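Local coordinates for halohydrin epoxidase A (Corynebacterium sp., PDB 4Z9F), which probably interconverts vicinal halohydrins and epoxides with release or uptake of hydrogen halide, using a fold related to the short-chain dehydrogenases/reductases, at residues C[4-9]-C[16-21]; C[61-66]-C[111-116]; C[184-189]-C[195-200]. The protein carries 1 engineered substitution. All coordinates share one frame; numbering follows the deposited sequence.

The three contacts follow one another in series along the chain; none nests in or crosses another. Contact 1 comes first and closes the short turn from strand 3-6 to helix 14-23. Contact 2 spans a much longer loop. It joins helix 62-67 to helix 96-123, with strand 73-79 in between. Contact 3 closes a short connection that contains helix 188-193, between the loop at Phe186 and helix 195-204. Contacts 1 and 2 touch. Leu5, on the face of the strand turned away from helix 14-23, packs on Leu62 and Thr66, and Thr7 just after the strand packs on Leu62 and Leu113. Contact 3 touches neither; contact 1 is the nearer, with centres about 23 Å apart.

Contact 1 (C[4-9]-C[16-21]); sequences ALVTHA and AAVEAL
Ala17 is the first residue of helix segment 16-21 to touch the strand; it meets Val6. Its CB faces Val6 CG2 at 4.4 Å, a loose methyl-to-methyl contact. Ile220 of helix 213-224 also packs on Ala17. Val18 follows and makes the broader contact. Its CG2 branch does the touching, and lies 3.9 Å from Val6 CG1. The same methyl stands 4.1 Å from Ala9 CB, so it bridges the end of the strand and the turn that follows. CG2 of Val18 lies beside its own backbone N, which turns it to the strand; CG1 is anti to that N (chi1 171°). The two valines approach at a slant. This is the first beta-alpha pair of a Rossmann-type fold, within the beta-alpha-beta unit made by strand 3-6, helix 14-23 and strand 27-30. Strand and helix run nearly antiparallel, at 162°, with their axes 9.4 Å apart at closest approach. In related dehydrogenases the turn between these two elements lies at the dinucleotide site; halohydrin dehalogenases keep the fold but use no such cofactor. Leu21 comes one turn after Ala17. Its CD1 reaches the strand between two side chains: Ala4 CB at 3.9 Å and Val6 CG2 at 4.1 Å. CG sits beside the backbone N of Leu21 (chi1 -65°), and CD1 leads from it to the strand. Val28 of strand 27-30 touches both Val6 and Leu21.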
loop_
_atom_site.group_PDB
_atom_site.type_symbol
_atom_site.label_atom_id
_atom_site.label_comp_id
_atom_site.label_asym_id
_atom_site.label_seq_id
_atom_site.Cartn_x
_atom_site.Cartn_y
_atom_site.Cartn_z
ATOM N N ALA C 4 -30.848 -2.100 -10.480
ATOM C CA ALA C 4 -29.709 -2.491 -9.668
ATOM C C ALA C 4 -29.956 -3.873 -9.093
ATOM O O ALA C 4 -31.101 -4.260 -8.823
ATOM C CB ALA C 4 -29.449 -1.491 -8.529
ATOM N N LEU C 5 -28.876 -4.630 -8.951
ATOM C CA LEU C 5 -28.878 -5.910 -8.268
ATOM C C LEU C 5 -28.065 -5.744 -6.989
ATOM O O LEU C 5 -26.953 -5.209 -7.032
ATOM C CB LEU C 5 -28.287 -7.009 -9.150
ATOM C CG LEU C 5 -27.943 -8.334 -8.463
ATOM C CD1 LEU C 5 -29.190 -9.015 -7.889
ATOM C CD2 LEU C 5 -27.205 -9.260 -9.414
ATOM N N VAL C 6 -28.645 -6.147 -5.858
ATOM C CA VAL C 6 -27.989 -6.085 -4.550
ATOM C C VAL C 6 -28.060 -7.471 -3.932
ATOM O O VAL C 6 -29.156 -8.013 -3.744
ATOM C CB VAL C 6 -28.644 -5.053 -3.617
ATOM C CG1 VAL C 6 -27.991 -5.102 -2.222
ATOM C CG2 VAL C 6 -28.591 -3.643 -4.223
ATOM N N THR C 7 -26.906 -8.050 -3.620
ATOM C CA THR C 7 -26.910 -9.354 -2.987
ATOM C C THR C 7 -27.005 -9.194 -1.467
ATOM O O THR C 7 -26.764 -8.115 -0.916
ATOM C CB THR C 7 -25.663 -10.143 -3.367
ATOM O OG1 THR C 7 -24.503 -9.415 -2.949
ATOM C CG2 THR C 7 -25.612 -10.343 -4.871
ATOM N N HIS C 8 -27.381 -10.285 -0.805
ATOM C CA HIS C 8 -27.520 -10.339 0.658
ATOM C C HIS C 8 -28.190 -9.079 1.199
ATOM O O HIS C 8 -27.686 -8.404 2.101
ATOM C CB HIS C 8 -26.160 -10.576 1.309
ATOM C CG HIS C 8 -25.525 -11.872 0.915
ATOM N ND1 HIS C 8 -25.949 -13.088 1.406
ATOM C CD2 HIS C 8 -24.488 -12.141 0.087
ATOM C CE1 HIS C 8 -25.202 -14.050 0.897
ATOM N NE2 HIS C 8 -24.306 -13.503 0.096
ATOM N N ALA C 9 -29.365 -8.769 0.630
ATOM C CA ALA C 9 -29.976 -7.454 0.787
ATOM C C ALA C 9 -30.358 -7.126 2.224
ATOM O O ALA C 9 -30.575 -5.949 2.539
ATOM C CB ALA C 9 -31.215 -7.339 -0.106
ATOM N N ALA C 16 -28.516 -0.297 3.377
ATOM C CA ALA C 16 -28.130 1.050 2.970
ATOM C C ALA C 16 -28.192 1.204 1.455
ATOM O O ALA C 16 -28.638 2.242 0.946
ATOM C CB ALA C 16 -26.722 1.373 3.487
ATOM N N ALA C 17 -27.740 0.182 0.730
ATOM C CA ALA C 17 -27.708 0.239 -0.726
ATOM C C ALA C 17 -29.122 0.205 -1.294
ATOM O O ALA C 17 -29.469 1.000 -2.172
ATOM C CB ALA C 17 -26.870 -0.916 -1.264
ATOM N N VAL C 18 -29.950 -0.710 -0.792
ATOM C CA VAL C 18 -31.318 -0.841 -1.291
ATOM C C VAL C 18 -32.094 0.451 -1.068
ATOM O O VAL C 18 -32.821 0.921 -1.953
ATOM C CB VAL C 18 -32.004 -2.055 -0.632
ATOM C CG1 VAL C 18 -33.494 -2.077 -0.965
ATOM C CG2 VAL C 18 -31.333 -3.345 -1.068
ATOM N N GLU C 19 -31.926 1.072 0.102
ATOM C CA GLU C 19 -32.611 2.336 0.347
ATOM C C GLU C 19 -32.062 3.461 -0.521
ATOM O O GLU C 19 -32.835 4.239 -1.089
ATOM C CB GLU C 19 -32.520 2.723 1.822
ATOM C CG GLU C 19 -33.048 4.131 2.097
ATOM C CD GLU C 19 -34.037 4.187 3.264
ATOM O OE1 GLU C 19 -34.043 5.228 3.966
ATOM O OE2 GLU C 19 -34.795 3.201 3.463
ATOM N N ALA C 20 -30.736 3.593 -0.621
ATOM C CA ALA C 20 -30.192 4.733 -1.349
ATOM C C ALA C 20 -30.506 4.651 -2.839
ATOM O O ALA C 20 -30.868 5.655 -3.459
ATOM C CB ALA C 20 -28.686 4.825 -1.135
ATOM N N LEU C 21 -30.360 3.468 -3.428
ATOM C CA LEU C 21 -30.627 3.314 -4.854
ATOM C C LEU C 21 -32.109 3.501 -5.160
ATOM O O LEU C 21 -32.461 4.095 -6.185
ATOM C CB LEU C 21 -30.133 1.947 -5.321
ATOM C CG LEU C 21 -28.606 1.783 -5.231
ATOM C CD1 LEU C 21 -28.205 0.322 -5.279
ATOM C CD2 LEU C 21 -27.984 2.557 -6.371
#

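Contact 2 (C[61-66]-C[111-116]); sequences RLVDAT and ILLLQS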
loop_
_atom_site.group_PDB
_atom_site.type_symbol
_atom_site.label_atom_id
_atom_site.label_comp_id
_atom_site.label_asym_id
_atom_site.label_seq_id
_atom_site.Cartn_x
_atom_site.Cartn_y
_atom_site.Cartn_z
ATOM N N ARG C 61 -26.537 -17.425 -11.278
ATOM C CA ARG C 61 -27.863 -17.274 -11.861
ATOM C C ARG C 61 -28.530 -15.950 -11.525
ATOM O O ARG C 61 -29.580 -15.643 -12.099
ATOM C CB ARG C 61 -28.765 -18.440 -11.424
ATOM C CG ARG C 61 -28.367 -19.769 -12.060
ATOM C CD ARG C 61 -28.991 -20.963 -11.363
ATOM N NE ARG C 61 -28.602 -22.217 -12.009
ATOM C CZ ARG C 61 -29.298 -23.349 -11.933
ATOM N NH1 ARG C 61 -30.425 -23.397 -11.230
ATOM N NH2 ARG C 61 -28.862 -24.436 -12.557
ATOM N N LEU C 62 -27.936 -15.139 -10.644
ATOM C CA LEU C 62 -28.582 -13.901 -10.220
ATOM C C LEU C 62 -28.726 -12.898 -11.354
ATOM O O LEU C 62 -29.692 -12.129 -11.377
ATOM C CB LEU C 62 -27.792 -13.262 -9.076
ATOM C CG LEU C 62 -27.742 -14.097 -7.806
ATOM C CD1 LEU C 62 -26.919 -13.363 -6.772
ATOM C CD2 LEU C 62 -29.166 -14.384 -7.300
ATOM N N VAL C 63 -27.770 -12.857 -12.280
ATOM C CA VAL C 63 -27.839 -11.840 -13.323
ATOM C C VAL C 63 -28.987 -12.143 -14.280
ATOM O O VAL C 63 -29.788 -11.262 -14.604
ATOM C CB VAL C 63 -26.492 -11.717 -14.058
ATOM C CG1 VAL C 63 -26.637 -10.849 -15.293
ATOM C CG2 VAL C 63 -25.432 -11.126 -13.127
ATOM N N ASP C 64 -29.097 -13.397 -14.723
ATOM C CA ASP C 64 -30.194 -13.752 -15.625
ATOM C C ASP C 64 -31.545 -13.554 -14.942
ATOM O O ASP C 64 -32.488 -13.039 -15.554
ATOM C CB ASP C 64 -30.033 -15.194 -16.114
ATOM C CG ASP C 64 -28.980 -15.337 -17.213
ATOM O OD1 ASP C 64 -28.680 -14.344 -17.911
ATOM O OD2 ASP C 64 -28.450 -16.461 -17.382
ATOM N N ALA C 65 -31.647 -13.920 -13.661
ATOM C CA ALA C 65 -32.885 -13.684 -12.922
ATOM C C ALA C 65 -33.203 -12.197 -12.823
ATOM O O ALA C 65 -34.364 -11.791 -12.967
ATOM C CB ALA C 65 -32.797 -14.300 -11.528
ATOM N N THR C 66 -32.188 -11.366 -12.567
ATOM C CA THR C 66 -32.406 -9.924 -12.562
ATOM C C THR C 66 -32.919 -9.448 -13.914
ATOM O O THR C 66 -33.774 -8.556 -13.985
ATOM C CB THR C 66 -31.112 -9.190 -12.206
ATOM O OG1 THR C 66 -30.608 -9.704 -10.968
ATOM C CG2 THR C 66 -31.366 -7.697 -12.069
ATOM N N ILE C 111 -16.770 -13.997 -7.376
ATOM C CA ILE C 111 -16.134 -14.291 -8.663
ATOM C C ILE C 111 -17.136 -14.922 -9.629
ATOM O O ILE C 111 -17.224 -14.537 -10.800
ATOM C CB ILE C 111 -14.904 -15.192 -8.462
ATOM C CG1 ILE C 111 -13.720 -14.359 -7.971
ATOM C CG2 ILE C 111 -14.546 -15.905 -9.764
ATOM C CD1 ILE C 111 -12.532 -15.191 -7.539
ATOM N N LEU C 112 -17.900 -15.909 -9.155
ATOM C CA LEU C 112 -18.900 -16.547 -10.009
ATOM C C LEU C 112 -19.971 -15.555 -10.438
ATOM O O LEU C 112 -20.456 -15.610 -11.574
ATOM C CB LEU C 112 -19.542 -17.742 -9.292
ATOM C CG LEU C 112 -18.655 -18.957 -9.009
ATOM C CD1 LEU C 112 -19.468 -20.073 -8.378
ATOM C CD2 LEU C 112 -17.955 -19.442 -10.270
ATOM N N LEU C 113 -20.369 -14.650 -9.537
ATOM C CA LEU C 113 -21.314 -13.601 -9.905
ATOM C C LEU C 113 -20.727 -12.691 -10.976
ATOM O O LEU C 113 -21.353 -12.453 -12.014
ATOM C CB LEU C 113 -21.706 -12.786 -8.676
ATOM C CG LEU C 113 -22.498 -11.499 -8.934
ATOM C CD1 LEU C 113 -23.832 -11.824 -9.590
ATOM C CD2 LEU C 113 -22.740 -10.760 -7.634
ATOM N N LEU C 114 -19.517 -12.169 -10.738
ATOM C CA LEU C 114 -18.875 -11.308 -11.732
ATOM C C LEU C 114 -18.699 -12.027 -13.070
ATOM O O LEU C 114 -18.941 -11.435 -14.128
ATOM C CB LEU C 114 -17.521 -10.811 -11.207
ATOM C CG LEU C 114 -16.675 -9.970 -12.167
ATOM C CD1 LEU C 114 -17.356 -8.650 -12.510
ATOM C CD2 LEU C 114 -15.273 -9.735 -11.607
ATOM N N GLN C 115 -18.275 -13.298 -13.042
ATOM C CA GLN C 115 -18.066 -14.049 -14.281
ATOM C C GLN C 115 -19.340 -14.076 -15.110
ATOM O O GLN C 115 -19.315 -13.820 -16.319
ATOM C CB GLN C 115 -17.596 -15.480 -13.974
ATOM C CG GLN C 115 -17.424 -16.378 -15.205
ATOM C CD GLN C 115 -17.015 -17.819 -14.877
ATOM O OE1 GLN C 115 -17.673 -18.504 -14.091
ATOM N NE2 GLN C 115 -15.926 -18.290 -15.503
ATOM N N SER C 116 -20.469 -14.386 -14.461
ATOM C CA SER C 116 -21.761 -14.452 -15.138
ATOM C C SER C 116 -22.221 -13.091 -15.642
ATOM O O SER C 116 -23.042 -13.031 -16.557
ATOM C CB SER C 116 -22.822 -15.024 -14.185
ATOM O OG SER C 116 -23.214 -14.059 -13.216
HETATM O O HOH W 1 -25.342 -14.184 -11.929
#
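Val63 packs against Leu113 and Ser116 through one methyl. Its CG2 lies 3.9 Å from Leu113 CD1 and 3.7 Å from Ser116 OG. The side chains of Val63 and Leu113 cross at about a right angle. CD1 of Leu113 also comes to 4.2 Å from Leu62 CB. A water bridges Val63 N and Ser116 OG across the contact. It accepts from Val63 N at 2.8 Å and donates to Ser116 OG at 2.5 Å. It thus takes up an N-H at the start of helix 62-67, where the helix has no earlier carbonyl to offer. The two helices pack on one face of the Rossmann-type sheet and cross at -50°, with Ile73 of strand 73-79 beneath Val63 and Ile76 beneath Leu113. Further out, Ser116 OG donates to Leu113 O at 2.7 Å, from 22° off the carbonyl plane. OG sits between the backbone N and carbonyl carbon of Ser116 (chi1 75°), within reach of that oxygen. Thr66 OG1 bonds Leu62 O at 2.6 Å. Leu62 O thus accepts two bonds, from Thr66 OG1 and Thr66 N, on opposite faces of its plane. Next to Ser116, Gln115 NE2 bonds Ile91 O and Thr94 O of the second subunit.

Contact 3 (C[184-189]-C[195-200]); sequences TYFPTS and PELRER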
loop_
_atom_site.group_PDB
_atom_site.type_symbol
_atom_site.label_atom_id
_atom_site.label_comp_id
_atom_site.label_asym_id
_atom_site.label_seq_id
_atom_site.Cartn_x
_atom_site.Cartn_y
_atom_site.Cartn_z
ATOM N N THR C 184 -25.106 -6.101 10.479
ATOM C CA THR C 184 -24.226 -7.237 10.712
ATOM C C THR C 184 -23.200 -6.932 11.798
ATOM O O THR C 184 -23.140 -7.627 12.815
ATOM C CB THR C 184 -23.532 -7.654 9.415
ATOM O OG1 THR C 184 -24.527 -8.045 8.464
ATOM C CG2 THR C 184 -22.617 -8.831 9.681
ATOM N N TYR C 185 -22.404 -5.874 11.619
ATOM C CA TYR C 185 -21.252 -5.675 12.492
ATOM C C TYR C 185 -21.429 -4.583 13.537
ATOM O O TYR C 185 -20.793 -4.661 14.591
ATOM C CB TYR C 185 -20.009 -5.369 11.656
ATOM C CG TYR C 185 -19.534 -6.571 10.873
ATOM C CD1 TYR C 185 -19.096 -7.716 11.528
ATOM C CD2 TYR C 185 -19.523 -6.561 9.488
ATOM C CE1 TYR C 185 -18.660 -8.824 10.821
ATOM C CE2 TYR C 185 -19.093 -7.667 8.770
ATOM C CZ TYR C 185 -18.650 -8.789 9.447
ATOM O OH TYR C 185 -18.204 -9.900 8.754
ATOM N N PHE C 186 -22.251 -3.565 13.281
ATOM C CA PHE C 186 -22.439 -2.453 14.216
ATOM C C PHE C 186 -23.902 -2.027 14.204
ATOM O O PHE C 186 -24.241 -0.922 13.769
ATOM C CB PHE C 186 -21.531 -1.274 13.858
ATOM C CG PHE C 186 -20.068 -1.566 14.012
ATOM C CD1 PHE C 186 -19.454 -1.485 15.256
ATOM C CD2 PHE C 186 -19.301 -1.918 12.915
ATOM C CE1 PHE C 186 -18.098 -1.773 15.403
ATOM C CE2 PHE C 186 -17.935 -2.197 13.059
ATOM C CZ PHE C 186 -17.341 -2.120 14.302
ATOM N N PRO C 187 -24.799 -2.887 14.672
ATOM C CA PRO C 187 -26.211 -2.495 14.714
ATOM C C PRO C 187 -26.409 -1.321 15.665
ATOM O O PRO C 187 -25.614 -1.089 16.581
ATOM C CB PRO C 187 -26.922 -3.764 15.200
ATOM C CG PRO C 187 -25.881 -4.522 15.949
ATOM C CD PRO C 187 -24.582 -4.225 15.246
ATOM N N THR C 188 -27.459 -0.539 15.404
ATOM C CA THR C 188 -27.744 0.608 16.257
ATOM C C THR C 188 -27.876 0.198 17.720
ATOM O O THR C 188 -27.418 0.919 18.614
ATOM C CB THR C 188 -29.009 1.320 15.764
ATOM O OG1 THR C 188 -28.739 1.895 14.481
ATOM C CG2 THR C 188 -29.416 2.431 16.714
ATOM N N SER C 189 -28.454 -0.980 17.978
ATOM C CA SER C 189 -28.655 -1.427 19.355
ATOM C C SER C 189 -27.337 -1.588 20.111
ATOM O O SER C 189 -27.287 -1.345 21.323
ATOM C CB SER C 189 -29.419 -2.744 19.366
ATOM O OG SER C 189 -28.746 -3.668 18.536
ATOM N N PRO C 195 -21.547 0.349 26.401
ATOM C CA PRO C 195 -20.650 1.499 26.593
ATOM C C PRO C 195 -19.250 1.255 26.061
ATOM O O PRO C 195 -18.544 2.227 25.751
ATOM C CB PRO C 195 -20.657 1.711 28.118
ATOM C CG PRO C 195 -21.029 0.384 28.688
ATOM C CD PRO C 195 -21.856 -0.347 27.666
ATOM N N GLU C 196 -18.836 -0.009 25.927
ATOM C CA GLU C 196 -17.505 -0.315 25.419
ATOM C C GLU C 196 -17.348 0.116 23.963
ATOM O O GLU C 196 -16.264 0.552 23.554
ATOM C CB GLU C 196 -17.225 -1.811 25.559
ATOM C CG GLU C 196 -17.257 -2.340 26.989
ATOM C CD GLU C 196 -18.625 -2.893 27.405
ATOM O OE1 GLU C 196 -19.620 -2.731 26.641
ATOM O OE2 GLU C 196 -18.694 -3.508 28.499
ATOM N N LEU C 197 -18.415 0.001 23.165
ATOM C CA LEU C 197 -18.327 0.377 21.755
ATOM C C LEU C 197 -18.066 1.869 21.602
ATOM O O LEU C 197 -17.213 2.286 20.810
ATOM C CB LEU C 197 -19.607 -0.026 21.017
ATOM C CG LEU C 197 -19.682 0.314 19.526
ATOM C CD1 LEU C 197 -18.476 -0.200 18.754
ATOM C CD2 LEU C 197 -20.973 -0.212 18.898
ATOM N N ARG C 198 -18.812 2.693 22.345
ATOM C CA ARG C 198 -18.602 4.134 22.299
ATOM C C ARG C 198 -17.166 4.492 22.643
ATOM O O ARG C 198 -16.558 5.365 21.998
ATOM C CB ARG C 198 -19.560 4.827 23.267
ATOM C CG ARG C 198 -21.006 4.494 23.036
ATOM C CD ARG C 198 -21.896 5.313 23.945
ATOM N NE ARG C 198 -23.284 5.094 23.570
ATOM C CZ ARG C 198 -24.275 5.916 23.879
ATOM N NH1 ARG C 198 -24.027 7.021 24.576
ATOM N NH2 ARG C 198 -25.509 5.633 23.488
ATOM N N GLU C 199 -16.623 3.855 23.686
ATOM C CA GLU C 199 -15.247 4.110 24.095
ATOM C C GLU C 199 -14.271 3.756 22.983
ATOM O O GLU C 199 -13.347 4.519 22.684
ATOM C CB GLU C 199 -14.918 3.305 25.352
ATOM C CG GLU C 199 -15.555 3.824 26.631
ATOM C CD GLU C 199 -14.787 3.365 27.866
ATOM O OE1 GLU C 199 -14.606 2.136 28.020
ATOM O OE2 GLU C 199 -14.358 4.224 28.673
ATOM N N ARG C 200 -14.467 2.590 22.367
ATOM C CA ARG C 200 -13.570 2.121 21.317
ATOM C C ARG C 200 -13.622 3.035 20.098
ATOM O O ARG C 200 -12.583 3.351 19.502
ATOM C CB ARG C 200 -13.949 0.687 20.949
ATOM C CG ARG C 200 -13.197 0.093 19.778
ATOM C CD ARG C 200 -13.808 -1.249 19.429
ATOM N NE ARG C 200 -13.341 -1.757 18.144
ATOM C CZ ARG C 200 -13.983 -2.675 17.425
ATOM N NH1 ARG C 200 -15.133 -3.186 17.868
ATOM N NH2 ARG C 200 -13.476 -3.079 16.264
#
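Phe186 presents one edge of its ring to the methyls of Leu197. CE1 lies 3.7 Å from Leu197 CD1, and that methyl stands near the ring plane. CD2 of Leu197 joins in, 4.1 Å from Phe186 CD1. The leucine's CG is anti to its backbone N (chi1 179°), which places its methyls at the ring. Arg200, nearly one helical turn on, comes to the same edge. Its chain is extended from CG to NE, and NH1 ends 4.1 Å from Phe186 CE1. The guanidinium and ring planes are 48° apart. The contact packs helix 195-204 on the loop that follows strand 170-177. In related dehydrogenases the region after this strand helps cover the substrate pocket, and it may do so here. Asn181 ND2 bonds Phe186 O and so ties the loop backbone. Phe179 meets the Phe186 ring and also packs on Arg200. No hydrogen bond joins the two segments. NH1 meets the CE1 corner of the ring at its edge and does not sit over the pi face, so this is no cation-pi pair. It probably adds little electrostatic attraction, which leaves dispersion and exclusion of water between Phe186 and Leu197 as the main part.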